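Local structure of glycosyl hydrolase BlGH5_18 (Bifidobacterium longum subsp. infantis, 7LQX) at residues T251-R262 with D295-N305. The protein is a family GH5 subfamily 18 glycosidase that probably hydrolyses glycosidic bonds in the breakdown of N-glycans by a gut bacterium. Numbering follows the deposited sequence.
Sequences TAHALYLAELSR and DTIAKAAQCPN
Thr251 O takes a hydrogen bond from a water and a CA-H...O contact from Thr296 CA at 3.4 Å. The same water donates to Thr296 O and accepts from Leu255 N. It therefore fills the kink of helix 251-262, where Leu255 N has no bond to the preceding turn. Lys299 runs extended past Ala252, and its NZ makes a weak hydrogen bond of 3.2 Å to Thr251 OG1. Gly248 O and His397 NE2 also hold this NZ. Leu255 packs on the backbone of Lys299 and Ala300 and on Cys303. With CG anti to the backbone N (chi1 173°), it sets CD2 3.4 Å from Lys299 O and CD1 3.9 Å from Cys303 CB. The two helices follow parallel strands 229-233 and 272-277 of the (beta/alpha)8 barrel characteristic of GH5 enzymes. They are neighbours on its outside, and the axes of segments 251-262 and 295-300 cross at -28°. A type I beta turn from Ala300 to Cys303 leads toward strand 306-312. Cys303 SG sits 3.9 Å from Ala258 CB. The Glu259 chain bends at chi2 and brings OE2 to 3.3 Å from Cys303 CA, and a water joins Glu259 OE2 to Gln302 O. Glu259 OE1 accepts from Thr404 OG1 and, through the syn lone pair, from Arg262 NH1 at 2.8 Å in a salt bridge. Pro304 CG and Asn305 OD1 lie over one face of the Arg262 guanidinium, whose plane is 30° from that of the Asn305 amide. Asn305 ND2 donates to Arg270 O and Pro268 O.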
ATOM      1  N   THR A 251     -33.370   7.329  13.301  1.00  8.55           N
ATOM      2  CA  THR A 251     -33.049   8.751  13.240  1.00  7.25           C
ATOM      3  C   THR A 251     -32.504   9.298  14.553  1.00  7.76           C
ATOM      4  O   THR A 251     -31.929  10.391  14.547  1.00  8.22           O
ATOM      5  CB  THR A 251     -34.263   9.581  12.812  1.00  8.79           C
ATOM      6  OG1 THR A 251     -35.354   9.299  13.693  1.00 11.27           O
ATOM      7  CG2 THR A 251     -34.645   9.283  11.367  1.00 11.05           C
ATOM      8  N   ALA A 252     -32.639   8.564  15.653  1.00  7.00           N
ATOM      9  CA  ALA A 252     -32.107   8.980  16.942  1.00  6.69           C
ATOM     10  C   ALA A 252     -30.673   8.526  17.171  1.00  6.62           C
ATOM     11  O   ALA A 252     -30.087   8.899  18.183  1.00  7.22           O
ATOM     12  CB  ALA A 252     -32.976   8.435  18.078  1.00  8.23           C
ATOM     13  N   HIS A 253     -30.081   7.763  16.255  1.00  7.09           N
ATOM     14  CA  HIS A 253     -28.803   7.129  16.561  1.00  6.37           C
ATOM     15  C   HIS A 253     -27.703   8.150  16.828  1.00  6.23           C
ATOM     16  O   HIS A 253     -26.865   7.948  17.717  1.00  7.07           O
ATOM     17  CB  HIS A 253     -28.388   6.167  15.445  1.00  6.96           C
ATOM     18  CG  HIS A 253     -27.164   5.372  15.775  1.00  6.90           C
ATOM     19  ND1 HIS A 253     -25.893   5.791  15.445  1.00  8.06           N
ATOM     20  CD2 HIS A 253     -27.013   4.208  16.449  1.00  7.57           C
ATOM     21  CE1 HIS A 253     -25.014   4.915  15.894  1.00  7.97           C
ATOM     22  NE2 HIS A 253     -25.664   3.944  16.505  1.00  8.04           N
ATOM     23  N   ALA A 254     -27.655   9.235  16.048  1.00  6.24           N
ATOM     24  CA  ALA A 254     -26.583  10.210  16.234  1.00  5.86           C
ATOM     25  C   ALA A 254     -26.725  10.921  17.573  1.00  6.93           C
ATOM     26  O   ALA A 254     -25.738  11.107  18.293  1.00  6.73           O
ATOM     27  CB  ALA A 254     -26.562  11.220  15.084  1.00  6.77           C
ATOM     28  N   LEU A 255     -27.951  11.324  17.922  1.00  5.85           N
ATOM     29  CA  LEU A 255     -28.202  11.892  19.240  1.00  5.08           C
ATOM     30  C   LEU A 255     -27.786  10.929  20.339  1.00  6.64           C
ATOM     31  O   LEU A 255     -27.182  11.332  21.344  1.00  7.05           O
ATOM     32  CB  LEU A 255     -29.691  12.214  19.376  1.00  7.24           C
ATOM     33  CG  LEU A 255     -30.149  12.657  20.767  1.00  7.20           C
ATOM     34  CD1 LEU A 255     -29.415  13.905  21.225  1.00  8.10           C
ATOM     35  CD2 LEU A 255     -31.657  12.889  20.792  1.00  7.99           C
ATOM     36  N   TYR A 256     -28.124   9.650  20.174  1.00  6.64           N
ATOM     37  CA  TYR A 256     -27.782   8.660  21.186  1.00  5.43           C
ATOM     38  C   TYR A 256     -26.280   8.600  21.416  1.00  6.88           C
ATOM     39  O   TYR A 256     -25.823   8.614  22.561  1.00  7.02           O
ATOM     40  CB  TYR A 256     -28.308   7.285  20.778  1.00  6.47           C
ATOM     41  CG  TYR A 256     -27.798   6.183  21.680  1.00  6.40           C
ATOM     42  CD1 TYR A 256     -28.228   6.086  22.997  1.00  6.77           C
ATOM     43  CD2 TYR A 256     -26.868   5.269  21.228  1.00  7.72           C
ATOM     44  CE1 TYR A 256     -27.766   5.098  23.824  1.00  7.61           C
ATOM     45  CE2 TYR A 256     -26.398   4.263  22.051  1.00  8.03           C
ATOM     46  CZ  TYR A 256     -26.851   4.190  23.357  1.00  7.72           C
ATOM     47  OH  TYR A 256     -26.399   3.197  24.195  1.00  8.60           O
ATOM     48  N   LEU A 257     -25.490   8.516  20.346  1.00  6.89           N
ATOM     49  CA  LEU A 257     -24.046   8.458  20.530  1.00  6.05           C
ATOM     50  C   LEU A 257     -23.528   9.724  21.196  1.00  6.90           C
ATOM     51  O   LEU A 257     -22.607   9.673  22.020  1.00  6.47           O
ATOM     52  CB  LEU A 257     -23.340   8.226  19.197  1.00  8.51           C
ATOM     53  CG  LEU A 257     -23.306   6.770  18.743  1.00  9.18           C
ATOM     54  CD1 LEU A 257     -22.465   6.601  17.478  1.00 11.18           C
ATOM     55  CD2 LEU A 257     -22.794   5.835  19.845  1.00 11.34           C
ATOM     56  N   ALA A 258     -24.087  10.876  20.841  1.00  6.15           N
ATOM     57  CA  ALA A 258     -23.659  12.111  21.486  1.00  6.04           C
ATOM     58  C   ALA A 258     -23.919  12.059  22.991  1.00  7.19           C
ATOM     59  O   ALA A 258     -23.038  12.381  23.796  1.00  6.58           O
ATOM     60  CB  ALA A 258     -24.365  13.309  20.852  1.00  6.84           C
ATOM     61  N   GLU A 259     -25.120  11.633  23.387  1.00  6.59           N
ATOM     62  CA  GLU A 259     -25.443  11.546  24.809  1.00  6.37           C
ATOM     63  C   GLU A 259     -24.626  10.463  25.502  1.00  5.81           C
ATOM     64  O   GLU A 259     -24.189  10.644  26.643  1.00  7.43           O
ATOM     65  CB  GLU A 259     -26.936  11.286  24.999  1.00  6.99           C
ATOM     66  CG  GLU A 259     -27.830  12.441  24.562  1.00  7.96           C
ATOM     67  CD  GLU A 259     -27.493  13.755  25.251  1.00  7.53           C
ATOM     68  OE1 GLU A 259     -26.953  13.735  26.378  1.00  8.20           O
ATOM     69  OE2 GLU A 259     -27.770  14.814  24.664  1.00  9.14           O
ATOM     70  N   LEU A 260     -24.413   9.329  24.835  1.00  6.70           N
ATOM     71  CA  LEU A 260     -23.584   8.279  25.409  1.00  6.43           C
ATOM     72  C   LEU A 260     -22.196   8.814  25.718  1.00  6.98           C
ATOM     73  O   LEU A 260     -21.642   8.551  26.791  1.00  7.00           O
ATOM     74  CB  LEU A 260     -23.526   7.096  24.445  1.00  7.13           C
ATOM     75  CG  LEU A 260     -22.704   5.893  24.893  1.00  6.84           C
ATOM     76  CD1 LEU A 260     -23.249   5.264  26.154  1.00  8.03           C
ATOM     77  CD2 LEU A 260     -22.675   4.865  23.764  1.00  7.22           C
ATOM     78  N   SER A 261     -21.616   9.581  24.796  1.00  6.53           N
ATOM     79  CA  SER A 261     -20.273  10.093  25.026  1.00  6.76           C
ATOM     80  C   SER A 261     -20.230  11.016  26.234  1.00  7.61           C
ATOM     81  O   SER A 261     -19.248  11.014  26.981  1.00  7.23           O
ATOM     82  CB  SER A 261     -19.752  10.782  23.764  1.00  7.58           C
ATOM     83  OG  SER A 261     -20.311  12.070  23.551  1.00  7.58           O
ATOM     84  N   ARG A 262     -21.295  11.781  26.464  1.00  6.99           N
ATOM     85  CA  ARG A 262     -21.324  12.693  27.600  1.00  7.00           C
ATOM     86  C   ARG A 262     -21.223  11.961  28.929  1.00  8.16           C
ATOM     87  O   ARG A 262     -20.749  12.539  29.915  1.00  9.34           O
ATOM     88  CB  ARG A 262     -22.602  13.524  27.573  1.00  7.83           C
ATOM     89  CG  ARG A 262     -22.651  14.566  26.470  1.00  8.46           C
ATOM     90  CD  ARG A 262     -23.985  15.273  26.519  1.00  7.51           C
ATOM     91  NE  ARG A 262     -24.114  16.151  27.684  1.00  8.33           N
ATOM     92  CZ  ARG A 262     -25.270  16.594  28.169  1.00  8.29           C
ATOM     93  NH1 ARG A 262     -26.417  16.188  27.650  1.00  8.30           N
ATOM     94  NH2 ARG A 262     -25.274  17.437  29.193  1.00  8.42           N
ATOM     95  N   ASP A 295     -34.341  14.664   9.989  1.00  9.40           N
ATOM     96  CA  ASP A 295     -34.755  14.134  11.284  1.00  9.17           C
ATOM     97  C   ASP A 295     -33.555  13.809  12.162  1.00  8.31           C
ATOM     98  O   ASP A 295     -33.574  14.055  13.373  1.00  8.33           O
ATOM     99  CB  ASP A 295     -35.596  12.872  11.077  1.00 10.96           C
ATOM    100  CG  ASP A 295     -37.002  13.169  10.596  1.00 15.22           C
ATOM    101  OD1 ASP A 295     -37.441  14.338  10.648  1.00 16.85           O
ATOM    102  OD2 ASP A 295     -37.675  12.209  10.173  1.00 17.70           O
ATOM    103  N   THR A 296     -32.502  13.243  11.570  1.00  8.11           N
ATOM    104  CA  THR A 296     -31.304  12.932  12.343  1.00  7.19           C
ATOM    105  C   THR A 296     -30.701  14.189  12.949  1.00  8.55           C
ATOM    106  O   THR A 296     -30.292  14.187  14.114  1.00  7.86           O
ATOM    107  CB  THR A 296     -30.281  12.216  11.465  1.00  8.02           C
ATOM    108  OG1 THR A 296     -30.772  10.909  11.149  1.00  8.27           O
ATOM    109  CG2 THR A 296     -28.943  12.072  12.169  1.00  7.44           C
ATOM    110  N   ILE A 297     -30.640  15.271  12.174  1.00  7.69           N
ATOM    111  CA  ILE A 297     -30.046  16.508  12.668  1.00  8.93           C
ATOM    112  C   ILE A 297     -30.945  17.171  13.699  1.00  9.24           C
ATOM    113  O   ILE A 297     -30.467  17.639  14.738  1.00  9.59           O
ATOM    114  CB  ILE A 297     -29.691  17.442  11.499  1.00  9.35           C
ATOM    115  CG1 ILE A 297     -28.556  16.815  10.687  1.00  9.89           C
ATOM    116  CG2 ILE A 297     -29.296  18.819  12.020  1.00 11.37           C
ATOM    117  CD1 ILE A 297     -28.330  17.471   9.345  1.00 10.87           C
ATOM    118  N   ALA A 298     -32.251  17.211  13.450  1.00  8.47           N
ATOM    119  CA  ALA A 298     -33.151  17.798  14.437  1.00  9.73           C
ATOM    120  C   ALA A 298     -33.056  17.068  15.769  1.00 10.72           C
ATOM    121  O   ALA A 298     -33.136  17.690  16.836  1.00 11.35           O
ATOM    122  CB  ALA A 298     -34.584  17.772  13.917  1.00 11.86           C
ATOM    123  N   LYS A 299     -32.890  15.747  15.737  1.00  8.47           N
ATOM    124  CA  LYS A 299     -32.705  15.007  16.981  1.00  8.17           C
ATOM    125  C   LYS A 299     -31.334  15.285  17.585  1.00  9.02           C
ATOM    126  O   LYS A 299     -31.221  15.557  18.784  1.00  8.35           O
ATOM    127  CB  LYS A 299     -32.929  13.510  16.758  1.00  8.84           C
ATOM    128  CG  LYS A 299     -34.410  13.140  16.574  1.00  9.68           C
ATOM    129  CD  LYS A 299     -34.641  11.636  16.528  1.00  9.19           C
ATOM    130  CE  LYS A 299     -36.091  11.283  16.353  1.00 10.87           C
ATOM    131  NZ  LYS A 299     -36.334   9.841  16.685  1.00 12.67           N
ATOM    132  N   ALA A 300     -30.274  15.223  16.777  1.00  7.80           N
ATOM    133  CA  ALA A 300     -28.936  15.454  17.312  1.00  8.65           C
ATOM    134  C   ALA A 300     -28.834  16.814  17.998  1.00  8.20           C
ATOM    135  O   ALA A 300     -28.145  16.949  19.018  1.00  8.64           O
ATOM    136  CB  ALA A 300     -27.889  15.323  16.203  1.00  8.49           C
ATOM    137  N   ALA A 301     -29.505  17.828  17.460  1.00  8.12           N
ATOM    138  CA  ALA A 301     -29.462  19.165  18.037  1.00  8.23           C
ATOM    139  C   ALA A 301     -30.108  19.224  19.413  1.00  8.73           C
ATOM    140  O   ALA A 301     -30.001  20.258  20.084  1.00  9.28           O
ATOM    141  CB  ALA A 301     -30.126  20.165  17.091  1.00 12.05           C
ATOM    142  N   GLN A 302     -30.773  18.156  19.852  0.54  7.94           N
ATOM    143  CA  GLN A 302     -31.275  18.114  21.220  0.54  8.23           C
ATOM    144  C   GLN A 302     -30.155  17.944  22.231  0.54  7.19           C
ATOM    145  O   GLN A 302     -30.386  18.132  23.430  0.54  8.02           O
ATOM    146  CB  GLN A 302     -32.296  16.992  21.372  0.54  9.21           C
ATOM    147  CG  GLN A 302     -33.558  17.250  20.577  0.54 11.66           C
ATOM    148  CD  GLN A 302     -34.464  16.046  20.493  0.54 14.65           C
ATOM    149  OE1 GLN A 302     -34.307  15.078  21.236  0.54 21.21           O
ATOM    150  NE2 GLN A 302     -35.425  16.097  19.580  0.54 15.62           N
ATOM    151  N   CYS A 303     -28.957  17.613  21.777  1.00  7.04           N
ATOM    152  CA  CYS A 303     -27.824  17.475  22.677  1.00  7.68           C
ATOM    153  C   CYS A 303     -27.219  18.840  22.963  1.00  7.51           C
ATOM    154  O   CYS A 303     -26.752  19.510  22.036  1.00  8.15           O
ATOM    155  CB  CYS A 303     -26.763  16.595  22.045  1.00  7.58           C
ATOM    156  SG  CYS A 303     -25.303  16.397  23.095  1.00  8.38           S
ATOM    157  N   PRO A 304     -27.204  19.293  24.219  1.00  7.48           N
ATOM    158  CA  PRO A 304     -26.678  20.636  24.498  1.00  6.92           C
ATOM    159  C   PRO A 304     -25.218  20.813  24.151  1.00  9.00           C
ATOM    160  O   PRO A 304     -24.778  21.957  23.993  1.00 11.97           O
ATOM    161  CB  PRO A 304     -26.913  20.812  26.007  1.00 10.03           C
ATOM    162  CG  PRO A 304     -27.055  19.440  26.537  1.00 11.61           C
ATOM    163  CD  PRO A 304     -27.674  18.614  25.436  1.00  8.22           C
ATOM    164  N   ASN A 305     -24.450  19.730  24.042  1.00  6.52           N
ATOM    165  CA  ASN A 305     -23.022  19.799  23.772  1.00  6.78           C
ATOM    166  C   ASN A 305     -22.691  19.632  22.293  1.00  7.27           C
ATOM    167  O   ASN A 305     -21.511  19.581  21.942  1.00  8.31           O
ATOM    168  CB  ASN A 305     -22.276  18.734  24.574  1.00  7.90           C
ATOM    169  CG  ASN A 305     -22.315  18.995  26.061  1.00  9.30           C
ATOM    170  OD1 ASN A 305     -23.378  19.008  26.670  1.00 11.75           O
ATOM    171  ND2 ASN A 305     -21.150  19.194  26.655  1.00  9.16           N
TER
HETATM  172  O   HOH W   1     -29.912  11.757  15.732  1.00  8.33           O
HETATM  173  O   HOH W   2     -37.655  10.572  13.025  1.00 20.87           O
HETATM  174  O   HOH W   3     -30.331  15.620  24.723  1.00  9.82           O